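PDB 3UMV: deoxyribodipyrimidine photo-lyase from Oryza sativa Japonica Group, which repairs UV-damaged DNA by using light and its FAD cofactor to split cyclobutane pyrimidine dimers back into separate pyrimidines. Local coordinates for residues I239-P244 against V386-M391; E234-I239 against D422-D427; G91-G96 against L288-I293. All blocks are in the same frame, centred on the assembly; numbering follows the deposited sequence.

Contact 1: I239-P244 against V386-M391. With URE (urea), chain J; FAD (flavin-adenine dinucleotide), chain I; EDO (1,2-ethanediol), chain C.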
loop_
_atom_site.group_PDB
_atom_site.type_symbol
_atom_site.label_atom_id
_atom_site.label_comp_id
_atom_site.label_asym_id
_atom_site.label_seq_id
_atom_site.Cartn_x
_atom_site.Cartn_y
_atom_site.Cartn_z
ATOM N N ILE A 239 -9.123 -10.467 -9.061
ATOM C CA ILE A 239 -8.574 -11.708 -8.532
ATOM C C ILE A 239 -9.689 -12.535 -7.897
ATOM O O ILE A 239 -10.678 -11.990 -7.399
ATOM C CB ILE A 239 -7.444 -11.483 -7.500
ATOM C CG1 ILE A 239 -7.974 -10.768 -6.264
ATOM C CG2 ILE A 239 -6.271 -10.719 -8.120
ATOM C CD1 ILE A 239 -6.911 -10.507 -5.230
ATOM N N ASP A 240 -9.513 -13.850 -7.903
ATOM C CA ASP A 240 -10.529 -14.753 -7.382
ATOM C C ASP A 240 -10.054 -15.535 -6.166
ATOM O O ASP A 240 -10.823 -16.284 -5.572
ATOM C CB ASP A 240 -10.970 -15.733 -8.472
ATOM C CG ASP A 240 -9.852 -16.677 -8.900
ATOM O OD1 ASP A 240 -8.668 -16.271 -8.872
ATOM O OD2 ASP A 240 -10.160 -17.832 -9.272
ATOM N N TRP A 241 -8.790 -15.367 -5.794
ATOM C CA TRP A 241 -8.201 -16.216 -4.761
ATOM C C TRP A 241 -8.237 -15.637 -3.345
ATOM O O TRP A 241 -7.874 -16.316 -2.389
ATOM C CB TRP A 241 -6.779 -16.610 -5.146
ATOM C CG TRP A 241 -5.955 -15.452 -5.595
ATOM C CD1 TRP A 241 -5.799 -15.005 -6.878
ATOM C CD2 TRP A 241 -5.170 -14.587 -4.768
ATOM N NE1 TRP A 241 -4.963 -13.915 -6.898
ATOM C CE2 TRP A 241 -4.559 -13.642 -5.619
ATOM C CE3 TRP A 241 -4.916 -14.523 -3.392
ATOM C CZ2 TRP A 241 -3.716 -12.641 -5.140
ATOM C CZ3 TRP A 241 -4.080 -13.526 -2.919
ATOM C CH2 TRP A 241 -3.491 -12.600 -3.791
ATOM N N CYS A 242 -8.649 -14.383 -3.200
ATOM C CA CYS A 242 -8.994 -13.875 -1.870
ATOM C C CYS A 242 -10.054 -12.786 -1.948
ATOM O O CYS A 242 -10.197 -12.112 -2.974
ATOM C CB CYS A 242 -7.767 -13.393 -1.080
ATOM S SG CYS A 242 -7.214 -11.711 -1.439
ATOM N N GLU A 243 -10.793 -12.639 -0.855
ATOM C CA GLU A 243 -11.905 -11.702 -0.763
ATOM C C GLU A 243 -11.427 -10.417 -0.098
ATOM O O GLU A 243 -10.635 -10.461 0.836
ATOM C CB GLU A 243 -13.018 -12.318 0.084
ATOM C CG GLU A 243 -14.423 -12.016 -0.407
ATOM C CD GLU A 243 -14.877 -12.963 -1.502
ATOM O OE1 GLU A 243 -16.092 -13.251 -1.568
ATOM O OE2 GLU A 243 -14.027 -13.420 -2.298
ATOM N N PRO A 244 -11.914 -9.262 -0.569
ATOM C CA PRO A 244 -11.476 -8.020 0.072
ATOM C C PRO A 244 -12.219 -7.704 1.366
ATOM O O PRO A 244 -13.332 -8.192 1.582
ATOM C CB PRO A 244 -11.807 -6.953 -0.972
ATOM C CG PRO A 244 -12.975 -7.528 -1.727
ATOM C CD PRO A 244 -12.720 -9.020 -1.780
ATOM N N VAL A 386 0.450 -10.974 -14.163
ATOM C CA VAL A 386 -0.666 -10.708 -15.060
ATOM C C VAL A 386 -1.918 -11.496 -14.681
ATOM O O VAL A 386 -2.991 -10.930 -14.593
ATOM C CB VAL A 386 -0.305 -11.002 -16.540
ATOM C CG1 VAL A 386 -1.552 -10.976 -17.423
ATOM C CG2 VAL A 386 0.742 -10.008 -17.052
ATOM N N HIS A 387 -1.778 -12.800 -14.455
ATOM C CA HIS A 387 -2.958 -13.652 -14.261
ATOM C C HIS A 387 -3.365 -13.883 -12.804
ATOM O O HIS A 387 -4.550 -14.041 -12.504
ATOM C CB HIS A 387 -2.775 -14.982 -14.986
ATOM C CG HIS A 387 -2.630 -14.830 -16.463
ATOM N ND1 HIS A 387 -3.701 -14.568 -17.290
ATOM C CD2 HIS A 387 -1.538 -14.866 -17.261
ATOM C CE1 HIS A 387 -3.276 -14.467 -18.537
ATOM N NE2 HIS A 387 -1.969 -14.650 -18.547
ATOM N N HIS A 388 -2.391 -13.904 -11.908
ATOM C CA HIS A 388 -2.665 -14.105 -10.489
ATOM C C HIS A 388 -2.825 -12.767 -9.749
ATOM O O HIS A 388 -3.569 -12.686 -8.782
ATOM C CB HIS A 388 -1.549 -14.953 -9.861
ATOM C CG HIS A 388 -1.793 -15.357 -8.440
ATOM N ND1 HIS A 388 -0.971 -14.958 -7.406
ATOM C CD2 HIS A 388 -2.734 -16.155 -7.884
ATOM C CE1 HIS A 388 -1.411 -15.476 -6.273
ATOM N NE2 HIS A 388 -2.477 -16.208 -6.537
ATOM N N GLY A 389 -2.126 -11.726 -10.196
ATOM C CA GLY A 389 -2.216 -10.425 -9.548
ATOM C C GLY A 389 -1.295 -10.211 -8.354
ATOM O O GLY A 389 -1.376 -9.196 -7.655
ATOM N N LYS A 390 -0.396 -11.150 -8.105
ATOM C CA LYS A 390 0.556 -10.987 -7.016
ATOM C C LYS A 390 1.779 -11.830 -7.342
ATOM O O LYS A 390 1.760 -13.050 -7.194
ATOM C CB LYS A 390 -0.075 -11.399 -5.676
ATOM C CG LYS A 390 0.805 -11.152 -4.449
ATOM C CD LYS A 390 0.080 -11.515 -3.142
ATOM C CE LYS A 390 0.982 -11.384 -1.917
ATOM N NZ LYS A 390 2.072 -12.435 -1.867
ATOM N N MET A 391 2.825 -11.179 -7.831
ATOM C CA MET A 391 4.049 -11.887 -8.203
ATOM C C MET A 391 4.804 -12.212 -6.930
ATOM O O MET A 391 4.804 -11.416 -5.997
ATOM C CB MET A 391 4.927 -11.023 -9.095
ATOM C CG MET A 391 6.180 -11.729 -9.591
ATOM S SD MET A 391 7.342 -10.624 -10.426
ATOM C CE MET A 391 6.255 -9.805 -11.591
HETATM C C URE J . 2.638 -15.458 -4.404
HETATM O O URE J . 2.808 -15.110 -5.572
HETATM N N1 URE J . 3.111 -16.606 -3.971
HETATM N N2 URE J . 1.844 -14.759 -3.632
HETATM P PA FAD I . 5.361 -11.196 2.992
HETATM O O1A FAD I . 6.715 -11.785 2.737
HETATM O O2A FAD I . 4.427 -12.087 3.762
HETATM O O5B FAD I . 5.562 -9.791 3.731
HETATM C C5B FAD I . 4.630 -9.298 4.669
HETATM C C4B FAD I . 4.500 -7.778 4.526
HETATM O O4B FAD I . 5.745 -7.120 4.706
HETATM C C3B FAD I . 4.055 -7.378 3.133
HETATM O O3B FAD I . 2.657 -7.463 2.991
HETATM C C2B FAD I . 4.529 -5.956 3.073
HETATM O O2B FAD I . 3.663 -5.136 3.835
HETATM C C1B FAD I . 5.839 -6.030 3.814
HETATM N N9A FAD I . 6.962 -6.223 2.881
HETATM C C8A FAD I . 7.535 -7.404 2.490
HETATM N N7A FAD I . 8.541 -7.108 1.633
HETATM C C5A FAD I . 8.601 -5.758 1.465
HETATM C C6A FAD I . 9.417 -4.897 0.720
HETATM N N6A FAD I . 10.464 -5.341 0.026
HETATM N N1A FAD I . 9.212 -3.537 0.780
HETATM C C2A FAD I . 8.215 -3.026 1.578
HETATM N N3A FAD I . 7.409 -3.872 2.307
HETATM C C4A FAD I . 7.612 -5.208 2.258
HETATM N N1 FAD I . 4.961 -4.341 -2.206
HETATM C C2 FAD I . 3.696 -3.831 -2.200
HETATM O O2 FAD I . 3.078 -3.849 -1.135
HETATM N N3 FAD I . 3.149 -3.293 -3.352
HETATM C C4 FAD I . 3.870 -3.279 -4.533
HETATM O O4 FAD I . 3.377 -2.803 -5.560
HETATM C C4X FAD I . 5.162 -3.790 -4.525
HETATM N N5 FAD I . 5.926 -3.819 -5.668
HETATM C C5X FAD I . 7.216 -4.313 -5.637
HETATM C C6 FAD I . 7.998 -4.306 -6.800
HETATM C C7 FAD I . 9.301 -4.811 -6.772
HETATM C C7M FAD I . 10.126 -4.780 -8.033
HETATM C C8 FAD I . 9.810 -5.328 -5.577
HETATM C C8M FAD I . 11.199 -5.886 -5.486
HETATM C C9 FAD I . 9.023 -5.339 -4.438
HETATM C C9A FAD I . 7.736 -4.833 -4.465
HETATM N N10 FAD I . 6.959 -4.852 -3.325
HETATM C C10 FAD I . 5.691 -4.324 -3.368
HETATM C "C1'" FAD I . 7.475 -5.415 -2.009
HETATM C "C2'" FAD I . 7.179 -6.935 -1.803
HETATM O "O2'" FAD I . 7.520 -7.759 -2.924
HETATM C "C3'" FAD I . 5.718 -7.242 -1.426
HETATM O "O3'" FAD I . 5.333 -6.417 -0.359
HETATM C "C4'" FAD I . 5.491 -8.699 -1.015
HETATM O "O4'" FAD I . 5.865 -9.558 -2.075
HETATM C "C5'" FAD I . 4.017 -8.866 -0.650
HETATM O "O5'" FAD I . 3.591 -10.199 -0.501
HETATM P P FAD I . 3.231 -10.746 0.965
HETATM O O1P FAD I . 2.262 -9.812 1.664
HETATM O O2P FAD I . 2.705 -12.153 0.853
HETATM O O3P FAD I . 4.727 -10.730 1.566
HETATM C C1 EDO C . -1.474 -15.604 -2.672
HETATM O O1 EDO C . -0.611 -15.278 -3.695
HETATM C C2 EDO C . -1.247 -15.043 -1.448
HETATM O O2 EDO C . 0.049 -14.693 -1.145
HETATM O O HOH W 1 -6.514 -14.248 -10.145
#
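At the end of helix 376-388, where the chain turns into the FAD site, His388 receives the indole of Trp241 from the loop 239-244 as an offset stack. The imidazole lies over the five-membered ring, with centroids 3.8 Å apart and planes inclined by 16°. On the opposite face of the indole, toward its rim, lies CD1 of Ile239, so the ring is held from both sides. At its edge, Trp241 NE1 donates to the backbone oxygen of His388, NE1 to O 2.6 Å with an N-H...O angle of 154°; the acceptor lies near the indole plane. Stack and hydrogen bond thus fix both the tilt and the rotation of the ring on one residue. Gly389 is the first residue to leave helical angles, with a positive phi that suits glycine, and CG2 of Ile239 comes within 3.4 Å of His388 O beside it. Beyond this turn the chain enters the FAD pocket of the photolyase at the diphosphate: Lys390 passes the indole with CD 3.8 Å from Trp241 CH2, and its extended chain, bent at chi4 (-70°), sets NZ against the cofactor, donating at 2.8 Å to the FAD phosphate oxygen O2P and 3.0 Å to O5'.

Contact 2: E234-I239 against D422-D427. With FAD (flavin-adenine dinucleotide), chain I.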
loop_
_atom_site.group_PDB
_atom_site.type_symbol
_atom_site.label_atom_id
_atom_site.label_comp_id
_atom_site.label_asym_id
_atom_site.label_seq_id
_atom_site.Cartn_x
_atom_site.Cartn_y
_atom_site.Cartn_z
ATOM N N GLU A 234 -9.661 -0.124 -17.484
ATOM C CA GLU A 234 -9.134 -1.165 -18.335
ATOM C C GLU A 234 -9.448 -2.533 -17.738
ATOM O O GLU A 234 -9.440 -2.717 -16.519
ATOM C CB GLU A 234 -7.635 -0.977 -18.545
ATOM C CG GLU A 234 -7.139 -1.543 -19.845
ATOM C CD GLU A 234 -5.633 -1.441 -19.984
ATOM O OE1 GLU A 234 -5.055 -0.461 -19.462
ATOM O OE2 GLU A 234 -5.036 -2.347 -20.614
ATOM N N ASN A 235 -9.722 -3.496 -18.605
ATOM C CA ASN A 235 -10.198 -4.796 -18.152
ATOM C C ASN A 235 -9.128 -5.784 -17.676
ATOM O O ASN A 235 -9.019 -6.883 -18.217
ATOM C CB ASN A 235 -11.076 -5.432 -19.241
ATOM C CG ASN A 235 -11.734 -6.717 -18.784
ATOM O OD1 ASN A 235 -11.782 -7.014 -17.590
ATOM N ND2 ASN A 235 -12.247 -7.487 -19.734
ATOM N N VAL A 236 -8.344 -5.400 -16.662
ATOM C CA VAL A 236 -7.523 -6.357 -15.944
ATOM C C VAL A 236 -8.431 -7.054 -14.931
ATOM O O VAL A 236 -8.999 -6.404 -14.056
ATOM C CB VAL A 236 -6.360 -5.643 -15.208
ATOM C CG1 VAL A 236 -5.503 -6.653 -14.486
ATOM C CG2 VAL A 236 -5.532 -4.837 -16.189
ATOM N N PRO A 237 -8.592 -8.379 -15.057
ATOM C CA PRO A 237 -9.631 -9.094 -14.305
ATOM C C PRO A 237 -9.418 -9.087 -12.798
ATOM O O PRO A 237 -8.277 -9.101 -12.317
ATOM C CB PRO A 237 -9.512 -10.532 -14.817
ATOM C CG PRO A 237 -8.753 -10.443 -16.081
ATOM C CD PRO A 237 -7.830 -9.282 -15.931
ATOM N N GLU A 238 -10.522 -9.070 -12.062
ATOM C CA GLU A 238 -10.479 -9.157 -10.611
ATOM C C GLU A 238 -9.824 -10.472 -10.191
ATOM O O GLU A 238 -9.948 -11.477 -10.888
ATOM C CB GLU A 238 -11.891 -9.073 -10.025
ATOM C CG GLU A 238 -12.459 -7.661 -9.984
ATOM C CD GLU A 238 -13.836 -7.603 -9.351
ATOM O OE1 GLU A 238 -14.825 -7.476 -10.095
ATOM O OE2 GLU A 238 -13.938 -7.680 -8.108
ATOM N N ILE A 239 -9.123 -10.467 -9.061
ATOM C CA ILE A 239 -8.574 -11.708 -8.532
ATOM C C ILE A 239 -9.689 -12.535 -7.897
ATOM O O ILE A 239 -10.678 -11.990 -7.399
ATOM C CB ILE A 239 -7.444 -11.483 -7.500
ATOM C CG1 ILE A 239 -7.974 -10.768 -6.264
ATOM C CG2 ILE A 239 -6.271 -10.719 -8.120
ATOM C CD1 ILE A 239 -6.911 -10.507 -5.230
ATOM N N ASP A 422 2.014 -1.318 -11.341
ATOM C CA ASP A 422 0.780 -0.605 -11.023
ATOM C C ASP A 422 -0.422 -1.108 -11.823
ATOM O O ASP A 422 -1.548 -1.062 -11.342
ATOM C CB ASP A 422 0.994 0.895 -11.234
ATOM C CG ASP A 422 1.858 1.526 -10.140
ATOM O OD1 ASP A 422 2.397 0.804 -9.261
ATOM O OD2 ASP A 422 1.964 2.764 -10.134
ATOM N N LYS A 423 -0.190 -1.592 -13.043
ATOM C CA LYS A 423 -1.286 -2.109 -13.846
ATOM C C LYS A 423 -1.846 -3.431 -13.305
ATOM O O LYS A 423 -3.055 -3.607 -13.226
ATOM C CB LYS A 423 -0.846 -2.286 -15.304
ATOM C CG LYS A 423 -1.881 -2.916 -16.196
ATOM C CD LYS A 423 -1.485 -2.754 -17.653
ATOM C CE LYS A 423 -2.637 -3.116 -18.573
ATOM N NZ LYS A 423 -2.290 -2.916 -20.019
ATOM N N TYR A 424 -0.952 -4.347 -12.947
ATOM C CA TYR A 424 -1.324 -5.730 -12.670
ATOM C C TYR A 424 -1.373 -6.155 -11.202
ATOM O O TYR A 424 -2.140 -7.059 -10.842
ATOM C CB TYR A 424 -0.376 -6.665 -13.438
ATOM C CG TYR A 424 -0.615 -6.618 -14.940
ATOM C CD1 TYR A 424 0.290 -6.012 -15.803
ATOM C CD2 TYR A 424 -1.764 -7.157 -15.477
ATOM C CE1 TYR A 424 0.062 -5.983 -17.185
ATOM C CE2 TYR A 424 -2.001 -7.129 -16.848
ATOM C CZ TYR A 424 -1.092 -6.533 -17.685
ATOM O OH TYR A 424 -1.340 -6.513 -19.038
ATOM N N GLU A 425 -0.536 -5.560 -10.356
ATOM C CA GLU A 425 -0.478 -6.002 -8.965
ATOM C C GLU A 425 -1.686 -5.519 -8.157
ATOM O O GLU A 425 -2.110 -4.369 -8.252
ATOM C CB GLU A 425 0.822 -5.557 -8.282
ATOM C CG GLU A 425 2.090 -6.046 -8.918
ATOM C CD GLU A 425 2.470 -7.474 -8.533
ATOM O OE1 GLU A 425 3.637 -7.847 -8.746
ATOM O OE2 GLU A 425 1.617 -8.215 -8.009
ATOM N N ILE A 426 -2.236 -6.412 -7.348
ATOM C CA ILE A 426 -3.330 -6.045 -6.466
ATOM C C ILE A 426 -2.845 -5.120 -5.351
ATOM O O ILE A 426 -3.616 -4.333 -4.817
ATOM C CB ILE A 426 -4.028 -7.300 -5.899
ATOM C CG1 ILE A 426 -5.319 -6.902 -5.173
ATOM C CG2 ILE A 426 -3.077 -8.119 -5.017
ATOM C CD1 ILE A 426 -6.263 -6.131 -6.043
ATOM N N ASP A 427 -1.551 -5.180 -5.055
ATOM C CA ASP A 427 -0.938 -4.393 -3.989
ATOM C C ASP A 427 -0.141 -3.186 -4.515
ATOM O O ASP A 427 0.598 -2.530 -3.769
ATOM C CB ASP A 427 -0.083 -5.308 -3.071
ATOM C CG ASP A 427 1.035 -6.041 -3.823
ATOM O OD1 ASP A 427 1.428 -5.608 -4.924
ATOM O OD2 ASP A 427 1.533 -7.063 -3.303
HETATM P PA FAD I . 5.361 -11.196 2.992
HETATM O O1A FAD I . 6.715 -11.785 2.737
HETATM O O2A FAD I . 4.427 -12.087 3.762
HETATM O O5B FAD I . 5.562 -9.791 3.731
HETATM C C5B FAD I . 4.630 -9.298 4.669
HETATM C C4B FAD I . 4.500 -7.778 4.526
HETATM O O4B FAD I . 5.745 -7.120 4.706
HETATM C C3B FAD I . 4.055 -7.378 3.133
HETATM O O3B FAD I . 2.657 -7.463 2.991
HETATM C C2B FAD I . 4.529 -5.956 3.073
HETATM O O2B FAD I . 3.663 -5.136 3.835
HETATM C C1B FAD I . 5.839 -6.030 3.814
HETATM N N9A FAD I . 6.962 -6.223 2.881
HETATM C C8A FAD I . 7.535 -7.404 2.490
HETATM N N7A FAD I . 8.541 -7.108 1.633
HETATM C C5A FAD I . 8.601 -5.758 1.465
HETATM C C6A FAD I . 9.417 -4.897 0.720
HETATM N N6A FAD I . 10.464 -5.341 0.026
HETATM N N1A FAD I . 9.212 -3.537 0.780
HETATM C C2A FAD I . 8.215 -3.026 1.578
HETATM N N3A FAD I . 7.409 -3.872 2.307
HETATM C C4A FAD I . 7.612 -5.208 2.258
HETATM N N1 FAD I . 4.961 -4.341 -2.206
HETATM C C2 FAD I . 3.696 -3.831 -2.200
HETATM O O2 FAD I . 3.078 -3.849 -1.135
HETATM N N3 FAD I . 3.149 -3.293 -3.352
HETATM C C4 FAD I . 3.870 -3.279 -4.533
HETATM O O4 FAD I . 3.377 -2.803 -5.560
HETATM C C4X FAD I . 5.162 -3.790 -4.525
HETATM N N5 FAD I . 5.926 -3.819 -5.668
HETATM C C5X FAD I . 7.216 -4.313 -5.637
HETATM C C6 FAD I . 7.998 -4.306 -6.800
HETATM C C7 FAD I . 9.301 -4.811 -6.772
HETATM C C7M FAD I . 10.126 -4.780 -8.033
HETATM C C8 FAD I . 9.810 -5.328 -5.577
HETATM C C8M FAD I . 11.199 -5.886 -5.486
HETATM C C9 FAD I . 9.023 -5.339 -4.438
HETATM C C9A FAD I . 7.736 -4.833 -4.465
HETATM N N10 FAD I . 6.959 -4.852 -3.325
HETATM C C10 FAD I . 5.691 -4.324 -3.368
HETATM C "C1'" FAD I . 7.475 -5.415 -2.009
HETATM C "C2'" FAD I . 7.179 -6.935 -1.803
HETATM O "O2'" FAD I . 7.520 -7.759 -2.924
HETATM C "C3'" FAD I . 5.718 -7.242 -1.426
HETATM O "O3'" FAD I . 5.333 -6.417 -0.359
HETATM C "C4'" FAD I . 5.491 -8.699 -1.015
HETATM O "O4'" FAD I . 5.865 -9.558 -2.075
HETATM C "C5'" FAD I . 4.017 -8.866 -0.650
HETATM O "O5'" FAD I . 3.591 -10.199 -0.501
HETATM P P FAD I . 3.231 -10.746 0.965
HETATM O O1P FAD I . 2.262 -9.812 1.664
HETATM O O2P FAD I . 2.705 -12.153 0.853
HETATM O O3P FAD I . 4.727 -10.730 1.566
HETATM O O HOH W 2 -2.321 -0.025 -19.961
#
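Charge pairing between Glu234 and Lys423 forms the polar end of this contact. Lys423 NZ meets Glu234 OE2 at 2.9 Å on the syn side of the carboxylate, 23° out of its plane. Both chains are extended beyond CG and cross at about a right angle; Lys423 starts with CG anti to the backbone N (chi1 176°), which carries the ammonium outward to the acid. A water accepts from Lys423 NZ at 2.9 Å and donates to Glu234 OE1 at 2.8 Å, tying the second carboxylate oxygen to the same ammonium. Each charge has a further salt-bridge partner, Glu369 for Lys423 and Arg86 for Glu234. Apolar packing makes up the remainder. Val236 divides its methyls, CG1 lying 3.9 Å from Tyr424 CD2 and CG2 lying 4.1 Å from Lys423 CG. Farther along, Ile239 CD1 touches Ile426 CG1 at 3.9 Å, the two side chains crossing at about a right angle. Next to Ile426, the backbone oxygen of Asp427 accepts from FAD N3 at 2.7 Å. The chemistry therefore changes along the contact, from a direct ion pair at an exposed glutamate, with a water joining its other oxygen, to aliphatic packing one residue from the flavin, where the chain meets the isoalloxazine through a backbone carbonyl.

Contact 3: G91-G96 against L288-I293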
loop_
_atom_site.group_PDB
_atom_site.type_symbol
_atom_site.label_atom_id
_atom_site.label_comp_id
_atom_site.label_asym_id
_atom_site.label_seq_id
_atom_site.Cartn_x
_atom_site.Cartn_y
_atom_site.Cartn_z
ATOM N N GLY A 91 -12.257 -3.096 -8.374
ATOM C CA GLY A 91 -13.235 -4.064 -7.924
ATOM C C GLY A 91 -12.960 -4.462 -6.486
ATOM O O GLY A 91 -13.876 -4.560 -5.671
ATOM N N PHE A 92 -11.690 -4.683 -6.179
ATOM C CA PHE A 92 -11.262 -5.053 -4.828
ATOM C C PHE A 92 -11.575 -3.937 -3.821
ATOM O O PHE A 92 -12.083 -4.192 -2.723
ATOM C CB PHE A 92 -9.762 -5.367 -4.820
ATOM C CG PHE A 92 -9.311 -6.226 -3.656
ATOM C CD1 PHE A 92 -9.388 -7.608 -3.729
ATOM C CD2 PHE A 92 -8.789 -5.645 -2.498
ATOM C CE1 PHE A 92 -8.978 -8.403 -2.668
ATOM C CE2 PHE A 92 -8.365 -6.420 -1.445
ATOM C CZ PHE A 92 -8.452 -7.810 -1.522
ATOM N N LEU A 93 -11.254 -2.698 -4.184
ATOM C CA LEU A 93 -11.495 -1.573 -3.292
ATOM C C LEU A 93 -12.992 -1.445 -3.034
ATOM O O LEU A 93 -13.424 -1.346 -1.887
ATOM C CB LEU A 93 -10.952 -0.270 -3.896
ATOM C CG LEU A 93 -11.162 1.016 -3.086
ATOM C CD1 LEU A 93 -10.139 2.038 -3.513
ATOM C CD2 LEU A 93 -12.573 1.564 -3.256
ATOM N N LEU A 94 -13.783 -1.445 -4.097
ATOM C CA LEU A 94 -15.216 -1.193 -3.933
ATOM C C LEU A 94 -15.953 -2.321 -3.218
ATOM O O LEU A 94 -16.859 -2.063 -2.421
ATOM C CB LEU A 94 -15.891 -0.865 -5.270
ATOM C CG LEU A 94 -15.546 0.515 -5.832
ATOM C CD1 LEU A 94 -15.984 0.584 -7.287
ATOM C CD2 LEU A 94 -16.194 1.634 -5.009
ATOM N N ARG A 95 -15.605 -3.570 -3.520
ATOM C CA ARG A 95 -16.238 -4.675 -2.808
ATOM C C ARG A 95 -15.849 -4.635 -1.327
ATOM O O ARG A 95 -16.655 -4.969 -0.467
ATOM C CB ARG A 95 -15.887 -6.022 -3.452
ATOM C CG ARG A 95 -16.293 -6.096 -4.914
ATOM C CD ARG A 95 -16.224 -7.513 -5.472
ATOM N NE ARG A 95 -16.397 -7.504 -6.922
ATOM C CZ ARG A 95 -17.574 -7.449 -7.543
ATOM N NH1 ARG A 95 -18.706 -7.412 -6.851
ATOM N NH2 ARG A 95 -17.617 -7.431 -8.868
ATOM N N GLY A 96 -14.621 -4.204 -1.039
ATOM C CA GLY A 96 -14.205 -3.983 0.344
ATOM C C GLY A 96 -14.990 -2.880 1.041
ATOM O O GLY A 96 -15.378 -3.012 2.211
ATOM N N LEU A 288 -3.149 -4.963 3.305
ATOM C CA LEU A 288 -2.373 -3.867 3.866
ATOM C C LEU A 288 -2.401 -2.673 2.924
ATOM O O LEU A 288 -2.510 -1.525 3.370
ATOM C CB LEU A 288 -0.923 -4.318 4.111
ATOM C CG LEU A 288 -0.740 -5.312 5.264
ATOM C CD1 LEU A 288 0.703 -5.781 5.319
ATOM C CD2 LEU A 288 -1.152 -4.718 6.590
ATOM N N HIS A 289 -2.328 -2.932 1.617
ATOM C CA HIS A 289 -2.376 -1.825 0.676
ATOM C C HIS A 289 -3.640 -0.962 0.790
ATOM O O HIS A 289 -3.569 0.272 0.773
ATOM C CB HIS A 289 -2.252 -2.283 -0.771
ATOM C CG HIS A 289 -2.442 -1.161 -1.727
ATOM N ND1 HIS A 289 -3.636 -0.924 -2.375
ATOM C CD2 HIS A 289 -1.626 -0.134 -2.053
ATOM C CE1 HIS A 289 -3.529 0.179 -3.096
ATOM N NE2 HIS A 289 -2.316 0.674 -2.919
ATOM N N PHE A 290 -4.787 -1.620 0.887
ATOM C CA PHE A 290 -6.061 -0.928 0.950
ATOM C C PHE A 290 -6.413 -0.581 2.395
ATOM O O PHE A 290 -7.442 0.026 2.656
ATOM C CB PHE A 290 -7.155 -1.787 0.312
ATOM C CG PHE A 290 -7.031 -1.906 -1.178
ATOM C CD1 PHE A 290 -7.374 -0.843 -1.995
ATOM C CD2 PHE A 290 -6.562 -3.076 -1.763
ATOM C CE1 PHE A 290 -7.260 -0.943 -3.375
ATOM C CE2 PHE A 290 -6.447 -3.186 -3.141
ATOM C CZ PHE A 290 -6.804 -2.120 -3.952
ATOM N N GLY A 291 -5.546 -0.950 3.328
ATOM C CA GLY A 291 -5.818 -0.703 4.734
ATOM C C GLY A 291 -6.995 -1.490 5.287
ATOM O O GLY A 291 -7.609 -1.065 6.280
ATOM N N HIS A 292 -7.307 -2.639 4.687
ATOM C CA HIS A 292 -8.353 -3.519 5.232
ATOM C C HIS A 292 -7.931 -4.093 6.576
ATOM O O HIS A 292 -8.770 -4.502 7.396
ATOM C CB HIS A 292 -8.644 -4.695 4.303
ATOM C CG HIS A 292 -9.224 -4.310 2.983
ATOM N ND1 HIS A 292 -9.869 -3.111 2.761
ATOM C CD2 HIS A 292 -9.277 -4.989 1.814
ATOM C CE1 HIS A 292 -10.258 -3.055 1.503
ATOM N NE2 HIS A 292 -9.933 -4.191 0.912
ATOM N N ILE A 293 -6.624 -4.135 6.794
ATOM C CA ILE A 293 -6.094 -4.582 8.067
ATOM C C ILE A 293 -4.951 -3.669 8.438
ATOM O O ILE A 293 -4.185 -3.219 7.581
ATOM C CB ILE A 293 -5.627 -6.062 8.041
ATOM C CG1 ILE A 293 -5.440 -6.581 9.467
ATOM C CG2 ILE A 293 -4.354 -6.211 7.222
ATOM C CD1 ILE A 293 -5.274 -8.091 9.535
#
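Phe92 reaches from helix 87-106 into an aromatic cluster with Phe290 and His292. Its CB points toward the segment 288-293, and a chi1 of -159° swings the ring to the side of the carbonyl carbon, where it presents its CD2/CE2 side to both partners. From CG the ring branches, and the CD2 side carries the contact: CD2 lies 3.5 Å from both CE2 and CD2 of Phe290. These two rings meet obliquely, with centroids 5.4 Å apart and planes at 34°. One atom farther out, Phe92 CE2 comes 3.6 Å from His292 NE2, approaching the edge of the imidazole near its plane. The ring planes of Phe92 and His292 are close to parallel, at 27°, but slid so far apart that they barely overlap. At the CE1 rim atom of Phe290, Leu93 CB lies 3.8 Å away, while His292 CE1 also comes 4.2 Å from Gly96 CA. At Gly291 a Schellman motif with positive phi turns the chain, bringing Phe290 and His292 to the same neighbour. The contact joins helix 87-106, which follows strand 70-75 of the N-terminal alpha/beta part, to the end of helix 285-290 in the flavin-binding helical part; Ala249 of helix 246-254 packs on His292, and Leu94 of the segment 91-96 packs on helix 222-231.

How the contacts relate
From the N terminus, helix 87-106 supplies the first half of contact 3, whose loop stays open until 288-293. Within that span the chain passes through 234-244, which opens contact 2 and then contact 1, with Ile239 shared by both. Contact 3 closes first, at 288-293, then contact 1 at 386-391 and contact 2 at 422-427, so contact 1 nests within contact 2, while contact 3 crosses both. In space the three adjoin: Gly389 O lies 2.9 Å from Ile426 N, probably a hydrogen bond, Glu238 pairs with Arg95, and Pro244 packs on Phe92 and His292. The linker 234-244 is thus wedged between the alpha/beta part and the helical FAD-binding part.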